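Local coordinates for protein beta chain (Acipenser persicus, PDB 6IYH) that probably carries oxygen as the haem-binding beta subunit of a tetrameric haemoglobin from the Persian sturgeon, at residues B[5-10]-B[76-81]; B[11-16]-B[115-120]. All coordinates share one frame; numbering follows the deposited sequence.

Interaction 1. Residues B[5-10]-B[76-81]; sequences SERFAI and HMDDVA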
ATOM      1  N   SER B   5      28.754  -5.266   8.575  1.00 26.79           N
ATOM      2  CA  SER B   5      27.942  -6.320   9.112  1.00 27.67           C
ATOM      3  C   SER B   5      26.788  -6.726   8.144  1.00 26.31           C
ATOM      4  O   SER B   5      26.454  -7.935   8.023  1.00 24.38           O
ATOM      5  CB  SER B   5      27.364  -5.914  10.413  1.00 27.68           C
ATOM      6  OG  SER B   5      26.628  -6.981  10.879  1.00 36.98           O
ATOM      7  N   GLU B   6      26.160  -5.727   7.540  1.00 25.62           N
ATOM      8  CA  GLU B   6      25.048  -5.985   6.577  1.00 23.56           C
ATOM      9  C   GLU B   6      25.574  -6.709   5.374  1.00 23.89           C
ATOM     10  O   GLU B   6      24.975  -7.728   4.937  1.00 24.13           O
ATOM     11  CB  GLU B   6      24.361  -4.703   6.132  1.00 22.15           C
ATOM     12  CG  GLU B   6      23.449  -4.109   7.186  1.00 21.93           C
ATOM     13  CD  GLU B   6      23.055  -2.664   6.876  1.00 18.61           C
ATOM     14  OE1 GLU B   6      23.622  -2.000   6.017  1.00 19.54           O
ATOM     15  OE2 GLU B   6      22.162  -2.200   7.529  1.00 21.35           O
ATOM     16  N   ARG B   7      26.690  -6.231   4.828  1.00 23.13           N
ATOM     17  CA  ARG B   7      27.307  -6.841   3.671  1.00 25.47           C
ATOM     18  C   ARG B   7      27.620  -8.301   3.883  1.00 27.92           C
ATOM     19  O   ARG B   7      27.377  -9.132   3.011  1.00 25.38           O
ATOM     20  CB  ARG B   7      28.622  -6.177   3.324  1.00 29.64           C
ATOM     21  CG  ARG B   7      28.495  -4.980   2.461  1.00 33.66           C
ATOM     22  CD  ARG B   7      29.863  -4.444   2.110  1.00 32.94           C
ATOM     23  NE  ARG B   7      29.719  -3.052   1.717  1.00 34.15           N
ATOM     24  CZ  ARG B   7      29.370  -2.630   0.516  1.00 30.36           C
ATOM     25  NH1 ARG B   7      29.157  -3.484  -0.472  1.00 34.70           N
ATOM     26  NH2 ARG B   7      29.293  -1.321   0.281  1.00 29.96           N
ATOM     27  N   PHE B   8      28.123  -8.586   5.080  1.00 28.47           N
ATOM     28  CA  PHE B   8      28.468  -9.909   5.491  1.00 29.12           C
ATOM     29  C   PHE B   8      27.265 -10.815   5.653  1.00 26.20           C
ATOM     30  O   PHE B   8      27.310 -11.963   5.221  1.00 22.00           O
ATOM     31  CB  PHE B   8      29.168  -9.846   6.845  1.00 30.22           C
ATOM     32  CG  PHE B   8      29.597 -11.180   7.360  1.00 32.56           C
ATOM     33  CD1 PHE B   8      30.702 -11.811   6.833  1.00 34.10           C
ATOM     34  CD2 PHE B   8      28.879 -11.809   8.352  1.00 35.25           C
ATOM     35  CE1 PHE B   8      31.095 -13.012   7.334  1.00 35.55           C
ATOM     36  CE2 PHE B   8      29.254 -13.031   8.841  1.00 39.01           C
ATOM     37  CZ  PHE B   8      30.372 -13.622   8.346  1.00 38.04           C
ATOM     38  N   ALA B   9      26.220 -10.320   6.310  1.00 21.60           N
ATOM     39  CA  ALA B   9      24.949 -11.045   6.469  1.00 21.79           C
ATOM     40  C   ALA B   9      24.383 -11.450   5.104  1.00 19.97           C
ATOM     41  O   ALA B   9      23.914 -12.579   4.970  1.00 19.19           O
ATOM     42  CB  ALA B   9      23.935 -10.199   7.268  1.00 22.33           C
ATOM     43  N   ILE B  10      24.463 -10.567   4.127  1.00 19.06           N
ATOM     44  CA  ILE B  10      23.953 -10.811   2.777  1.00 22.18           C
ATOM     45  C   ILE B  10      24.825 -11.812   2.022  1.00 23.01           C
ATOM     46  O   ILE B  10      24.300 -12.845   1.583  1.00 22.37           O
ATOM     47  CB  ILE B  10      23.830  -9.501   1.966  1.00 22.77           C
ATOM     48  CG1 ILE B  10      22.768  -8.636   2.617  1.00 22.25           C
ATOM     49  CG2 ILE B  10      23.505  -9.754   0.498  1.00 22.28           C
ATOM     50  CD1 ILE B  10      22.756  -7.216   2.093  1.00 26.72           C
ATOM     51  N   HIS B  76      25.802  -5.806  -7.611  1.00 21.77           N
ATOM     52  CA  HIS B  76      25.707  -4.362  -7.757  1.00 24.02           C
ATOM     53  C   HIS B  76      25.074  -3.650  -6.580  1.00 21.37           C
ATOM     54  O   HIS B  76      24.415  -2.614  -6.744  1.00 22.73           O
ATOM     55  CB  HIS B  76      24.951  -4.043  -9.042  1.00 25.67           C
ATOM     56  CG  HIS B  76      25.660  -4.457 -10.292  1.00 31.30           C
ATOM     57  ND1 HIS B  76      25.514  -5.711 -10.857  1.00 35.11           N
ATOM     58  CD2 HIS B  76      26.509  -3.778 -11.098  1.00 34.50           C
ATOM     59  CE1 HIS B  76      26.235  -5.778 -11.967  1.00 36.14           C
ATOM     60  NE2 HIS B  76      26.841  -4.613 -12.139  1.00 34.92           N
ATOM     61  N   MET B  77      25.292  -4.136  -5.387  1.00 21.32           N
ATOM     62  CA  MET B  77      24.465  -3.664  -4.261  1.00 22.43           C
ATOM     63  C   MET B  77      24.727  -2.201  -3.908  1.00 24.58           C
ATOM     64  O   MET B  77      23.918  -1.585  -3.195  1.00 22.93           O
ATOM     65  CB  MET B  77      24.602  -4.510  -3.013  1.00 24.27           C
ATOM     66  CG  MET B  77      25.973  -4.574  -2.320  1.00 25.29           C
ATOM     67  SD  MET B  77      26.114  -5.999  -1.164  1.00 27.09           S
ATOM     68  CE  MET B  77      25.242  -5.290   0.194  1.00 25.01           C
ATOM     69  N   ASP B  78      25.872  -1.677  -4.355  1.00 25.48           N
ATOM     70  CA  ASP B  78      26.146  -0.248  -4.171  1.00 26.92           C
ATOM     71  C   ASP B  78      25.364   0.602  -5.148  1.00 27.70           C
ATOM     72  O   ASP B  78      25.208   1.749  -4.887  1.00 33.27           O
ATOM     73  CB  ASP B  78      27.627   0.089  -4.268  1.00 28.22           C
ATOM     74  CG  ASP B  78      28.446  -0.555  -3.202  1.00 33.28           C
ATOM     75  OD1 ASP B  78      28.035  -0.664  -2.035  1.00 32.96           O
ATOM     76  OD2 ASP B  78      29.578  -0.957  -3.540  1.00 50.27           O
ATOM     77  N   ASP B  79      24.865   0.085  -6.255  1.00 27.32           N
ATOM     78  CA  ASP B  79      23.910   0.859  -7.041  1.00 30.63           C
ATOM     79  C   ASP B  79      22.980  -0.027  -7.854  1.00 24.97           C
ATOM     80  O   ASP B  79      23.135  -0.182  -9.061  1.00 19.99           O
ATOM     81  CB  ASP B  79      24.652   1.867  -7.943  1.00 35.01           C
ATOM     82  CG  ASP B  79      23.715   2.926  -8.557  1.00 38.43           C
ATOM     83  OD1 ASP B  79      22.470   2.876  -8.381  1.00 36.98           O
ATOM     84  OD2 ASP B  79      24.253   3.818  -9.249  1.00 39.41           O
ATOM     85  N   VAL B  80      21.984  -0.585  -7.164  1.00 23.62           N
ATOM     86  CA  VAL B  80      21.047  -1.506  -7.839  1.00 21.21           C
ATOM     87  C   VAL B  80      20.165  -0.736  -8.829  1.00 21.94           C
ATOM     88  O   VAL B  80      19.882  -1.249  -9.906  1.00 20.05           O
ATOM     89  CB  VAL B  80      20.172  -2.220  -6.811  1.00 22.17           C
ATOM     90  CG1 VAL B  80      19.172  -3.179  -7.460  1.00 19.75           C
ATOM     91  CG2 VAL B  80      20.999  -2.951  -5.789  1.00 20.84           C
ATOM     92  N   ALA B  81      19.745   0.501  -8.511  1.00 24.51           N
ATOM     93  CA  ALA B  81      18.906   1.329  -9.470  1.00 26.11           C
ATOM     94  C   ALA B  81      19.514   1.397 -10.866  1.00 23.83           C
ATOM     95  O   ALA B  81      18.877   1.047 -11.873  1.00 22.33           O
ATOM     96  CB  ALA B  81      18.671   2.753  -8.934  1.00 25.76           C
TER

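Interaction 2. Residues B[11-16]-B[115-120]; sequences TTLWAK and ATFGTA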
ATOM      1  N   THR B  11      26.137 -11.547   1.915  1.00 21.95           N
ATOM      2  CA  THR B  11      27.000 -12.390   1.073  1.00 23.72           C
ATOM      3  C   THR B  11      27.210 -13.793   1.715  1.00 20.29           C
ATOM      4  O   THR B  11      27.231 -14.798   0.961  1.00 21.22           O
ATOM      5  CB  THR B  11      28.301 -11.689   0.721  1.00 25.90           C
ATOM      6  OG1 THR B  11      28.948 -11.405   1.943  1.00 28.04           O
ATOM      7  CG2 THR B  11      28.038 -10.427  -0.053  1.00 29.06           C
ATOM      8  N   THR B  12      27.214 -13.927   3.051  1.00 21.86           N
ATOM      9  CA  THR B  12      27.344 -15.270   3.655  1.00 26.06           C
ATOM     10  C   THR B  12      26.104 -16.109   3.452  1.00 21.57           C
ATOM     11  O   THR B  12      26.201 -17.296   3.176  1.00 19.13           O
ATOM     12  CB  THR B  12      27.741 -15.349   5.150  1.00 29.61           C
ATOM     13  OG1 THR B  12      26.678 -14.906   5.970  1.00 38.57           O
ATOM     14  CG2 THR B  12      28.911 -14.445   5.442  1.00 29.37           C
ATOM     15  N   LEU B  13      24.935 -15.507   3.618  1.00 18.20           N
ATOM     16  CA  LEU B  13      23.723 -16.278   3.397  1.00 15.01           C
ATOM     17  C   LEU B  13      23.601 -16.615   1.926  1.00 13.11           C
ATOM     18  O   LEU B  13      23.208 -17.735   1.597  1.00 12.39           O
ATOM     19  CB  LEU B  13      22.490 -15.467   3.890  1.00 17.21           C
ATOM     20  CG  LEU B  13      21.215 -16.310   3.920  1.00 20.34           C
ATOM     21  CD1 LEU B  13      20.172 -15.825   4.939  1.00 22.11           C
ATOM     22  CD2 LEU B  13      20.472 -16.143   2.601  1.00 21.44           C
ATOM     23  N   TRP B  14      23.948 -15.694   1.031  1.00 12.23           N
ATOM     24  CA  TRP B  14      23.825 -15.887  -0.412  1.00 12.06           C
ATOM     25  C   TRP B  14      24.671 -17.043  -0.865  1.00 12.03           C
ATOM     26  O   TRP B  14      24.272 -17.830  -1.733  1.00 12.38           O
ATOM     27  CB  TRP B  14      24.190 -14.674  -1.213  1.00 12.79           C
ATOM     28  CG  TRP B  14      23.912 -14.805  -2.627  1.00 12.43           C
ATOM     29  CD1 TRP B  14      24.773 -14.865  -3.656  1.00 14.78           C
ATOM     30  CD2 TRP B  14      22.581 -14.936  -3.216  1.00 14.12           C
ATOM     31  NE1 TRP B  14      24.099 -15.053  -4.821  1.00 16.66           N
ATOM     32  CE2 TRP B  14      22.758 -15.060  -4.593  1.00 13.97           C
ATOM     33  CE3 TRP B  14      21.284 -14.993  -2.680  1.00 14.52           C
ATOM     34  CZ2 TRP B  14      21.671 -15.231  -5.493  1.00 15.53           C
ATOM     35  CZ3 TRP B  14      20.200 -15.084  -3.585  1.00 13.15           C
ATOM     36  CH2 TRP B  14      20.413 -15.213  -4.937  1.00 14.07           C
ATOM     37  N   ALA B  15      25.833 -17.192  -0.226  1.00 13.07           N
ATOM     38  CA  ALA B  15      26.726 -18.289  -0.624  1.00 14.12           C
ATOM     39  C   ALA B  15      26.127 -19.669  -0.378  1.00 14.02           C
ATOM     40  O   ALA B  15      26.631 -20.670  -0.938  1.00 13.51           O
ATOM     41  CB  ALA B  15      28.049 -18.152   0.112  1.00 15.19           C
ATOM     42  N   LYS B  16      25.054 -19.778   0.417  1.00 12.28           N
ATOM     43  CA  LYS B  16      24.409 -21.030   0.692  1.00 13.54           C
ATOM     44  C   LYS B  16      23.010 -21.106   0.027  1.00 11.82           C
ATOM     45  O   LYS B  16      22.311 -22.050   0.299  1.00 11.75           O
ATOM     46  CB  LYS B  16      24.197 -21.228   2.171  1.00 16.21           C
ATOM     47  CG  LYS B  16      25.480 -21.244   2.970  1.00 20.02           C
ATOM     48  CD  LYS B  16      25.203 -21.552   4.434  1.00 23.41           C
ATOM     49  CE  LYS B  16      26.496 -22.167   4.958  1.00 27.91           C
ATOM     50  NZ  LYS B  16      26.543 -22.195   6.439  1.00 32.55           N
ATOM     51  N   ALA B 115      12.232 -20.012   6.104  1.00 10.84           N
ATOM     52  CA  ALA B 115      11.919 -21.460   6.052  1.00 10.94           C
ATOM     53  C   ALA B 115      13.189 -22.292   5.749  1.00 10.91           C
ATOM     54  O   ALA B 115      13.365 -23.394   6.346  1.00 13.19           O
ATOM     55  CB  ALA B 115      10.809 -21.732   5.042  1.00 11.13           C
ATOM     56  N   THR B 116      14.042 -21.753   4.897  1.00 10.55           N
ATOM     57  CA  THR B 116      15.198 -22.445   4.411  1.00 10.86           C
ATOM     58  C   THR B 116      16.324 -22.453   5.463  1.00 11.97           C
ATOM     59  O   THR B 116      17.046 -23.468   5.587  1.00 13.93           O
ATOM     60  CB  THR B 116      15.709 -21.781   3.101  1.00 12.55           C
ATOM     61  OG1 THR B 116      14.690 -21.922   2.060  1.00 12.90           O
ATOM     62  CG2 THR B 116      17.000 -22.425   2.578  1.00 13.94           C
ATOM     63  N   PHE B 117      16.522 -21.345   6.179  1.00 12.08           N
ATOM     64  CA  PHE B 117      17.689 -21.162   7.057  1.00 12.10           C
ATOM     65  C   PHE B 117      17.375 -21.323   8.519  1.00 14.52           C
ATOM     66  O   PHE B 117      18.336 -21.522   9.310  1.00 14.28           O
ATOM     67  CB  PHE B 117      18.414 -19.861   6.736  1.00 13.64           C
ATOM     68  CG  PHE B 117      19.129 -19.920   5.442  1.00 14.21           C
ATOM     69  CD1 PHE B 117      20.419 -20.535   5.360  1.00 15.46           C
ATOM     70  CD2 PHE B 117      18.562 -19.406   4.282  1.00 13.35           C
ATOM     71  CE1 PHE B 117      21.043 -20.621   4.119  1.00 16.38           C
ATOM     72  CE2 PHE B 117      19.210 -19.444   3.086  1.00 15.72           C
ATOM     73  CZ  PHE B 117      20.452 -20.115   2.992  1.00 15.45           C
ATOM     74  N   GLY B 118      16.085 -21.365   8.877  1.00 14.84           N
ATOM     75  CA  GLY B 118      15.687 -21.543  10.296  1.00 15.33           C
ATOM     76  C   GLY B 118      16.381 -20.526  11.193  1.00 15.06           C
ATOM     77  O   GLY B 118      16.436 -19.303  10.885  1.00 14.60           O
ATOM     78  N   THR B 119      16.974 -20.999  12.309  1.00 16.59           N
ATOM     79  CA  THR B 119      17.462 -20.110  13.351  1.00 18.78           C
ATOM     80  C   THR B 119      18.658 -19.359  12.896  1.00 16.47           C
ATOM     81  O   THR B 119      18.984 -18.318  13.425  1.00 17.19           O
ATOM     82  CB  THR B 119      17.777 -20.889  14.649  1.00 22.31           C
ATOM     83  OG1 THR B 119      18.656 -21.921  14.286  1.00 21.69           O
ATOM     84  CG2 THR B 119      16.480 -21.475  15.223  1.00 25.26           C
ATOM     85  N   ALA B 120      19.280 -19.772  11.814  1.00 17.32           N
ATOM     86  CA  ALA B 120      20.329 -18.971  11.194  1.00 15.56           C
ATOM     87  C   ALA B 120      19.890 -17.628  10.589  1.00 15.89           C
ATOM     88  O   ALA B 120      20.729 -16.711  10.277  1.00 15.06           O
ATOM     89  CB  ALA B 120      21.019 -19.767  10.122  1.00 18.11           C
TER

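Interaction 1. Residues B[5-10]-B[76-81]
Met77 pushes its thioether end between the side chains of Arg7 and Ile10, its CE methyl resting on CD1 of Ile10 at 3.7 Å. In the all-helical globin fold this is where the first helix, 4-14, meets the corner between the long helix 57-75 and the short helix 80-83. The corner is a type I beta turn from His76 to Asp79, closed by the bond from Asp79 N to His76 O (2.8 Å), and Asp79 then takes the N-cap of the next helix, its side chain accepting from the backbone N of Asp82.

Two kinds of contact lie next to each other. On the inner side, Ile10 and Met77 meet tip to tip; the methionine reaches out with CG set between its backbone N and carbonyl carbon (chi1 64°), then bends at its last torsion so that CE lies 4.0 Å from CG of Arg7. Nearer the solvent, the arginine chain runs extended from CG to NE and carries its guanidinium past the methionine, with NH1 3.8 Å from Met77 CG. The group ends against Asp78, forming a salt bridge across the outside of the contact. Trp2 joins both layers: its side chain is touched by Arg7, Ile10 and Asp78, and its NE1 bonds to Met77 O. Ile10 also packs on Ile74 and Trp129, which ties the apolar layer to helices 57-75 and 123-142.

The ion pair rests on one hydrogen bond. The guanidinium and carboxylate planes stand 70° apart, so a two-oxygen, two-nitrogen pairing is not made; instead Arg7 NH2 directs one N-H, 160° at the hydrogen, to the syn lone pair of Asp78 OD1 at 2.7 Å, close to the guanidinium plane.

Interaction 2. Residues B[11-16]-B[115-120]
Between segments 11-16 and 115-120 the backbones come nearest at Leu13 and Phe117, whose CA atoms are 8.6 Å apart, a gap that side chains must fill. In the globin fold this packs the end of the first helix against the corner that leads from helix 100-117 to helix 123-142. Phe117, whose CB is directed toward segment 11-16, puts its ring into this space, where it is met from two directions. Leu13 lies over one face: its CG stands 4.0 Å from the centroid of the Phe117 ring and 16° off the normal, a CH-pi contact. With CG anti to its own nitrogen (chi1 -170°), the leucine spreads both methyls along the same side of the ring, CD2 lying 3.6 Å from Phe117 CE2 and CD1 4.0 Å from Phe117 CD2. Lys16 comes in at the ring edge, near its plane, with CB 3.8 Å from Phe117 CE1, while the rest of its chain leads away. On the face opposite Leu13, CG2 of Thr116 lies 3.7 Å above the Phe117 ring plane, offset toward the rim.

Without the ring, as with an alanine at Phe117, a gap is likely to open between the segments, with Leu13 losing the face it covers and Lys16 CB its edge contact.

Gly118, the next residue, is the first to leave helical geometry and has a positive phi. Leu13 extends the packing to Val125 and Trp129 of helix 123-142 and to Tyr121 before it, whereas Phe117 also touches Val17, in the link between helices 4-14 and 19-33.

Overall arrangement
Helix 4-14 serves both contacts, its first half in interaction 1 and its last turn, with the residues just after it, in interaction 2; their centres lie 15 Å apart. Each is partly buried: in interaction 1 both apolar partners, Ile10 and Met77, are buried, whereas in interaction 2 Leu13 is buried but Phe117 is partly exposed. At the margins, interaction 1 pairs opposite charges across the contact, while in interaction 2 the lysine side chain meets an aromatic edge with its CB and its end leads away. The partners differ too, an interhelical corner in one and a helix terminus in the other. Through Ile10 and Leu13, both reach Trp129 of helix 123-142, which links their apolar parts.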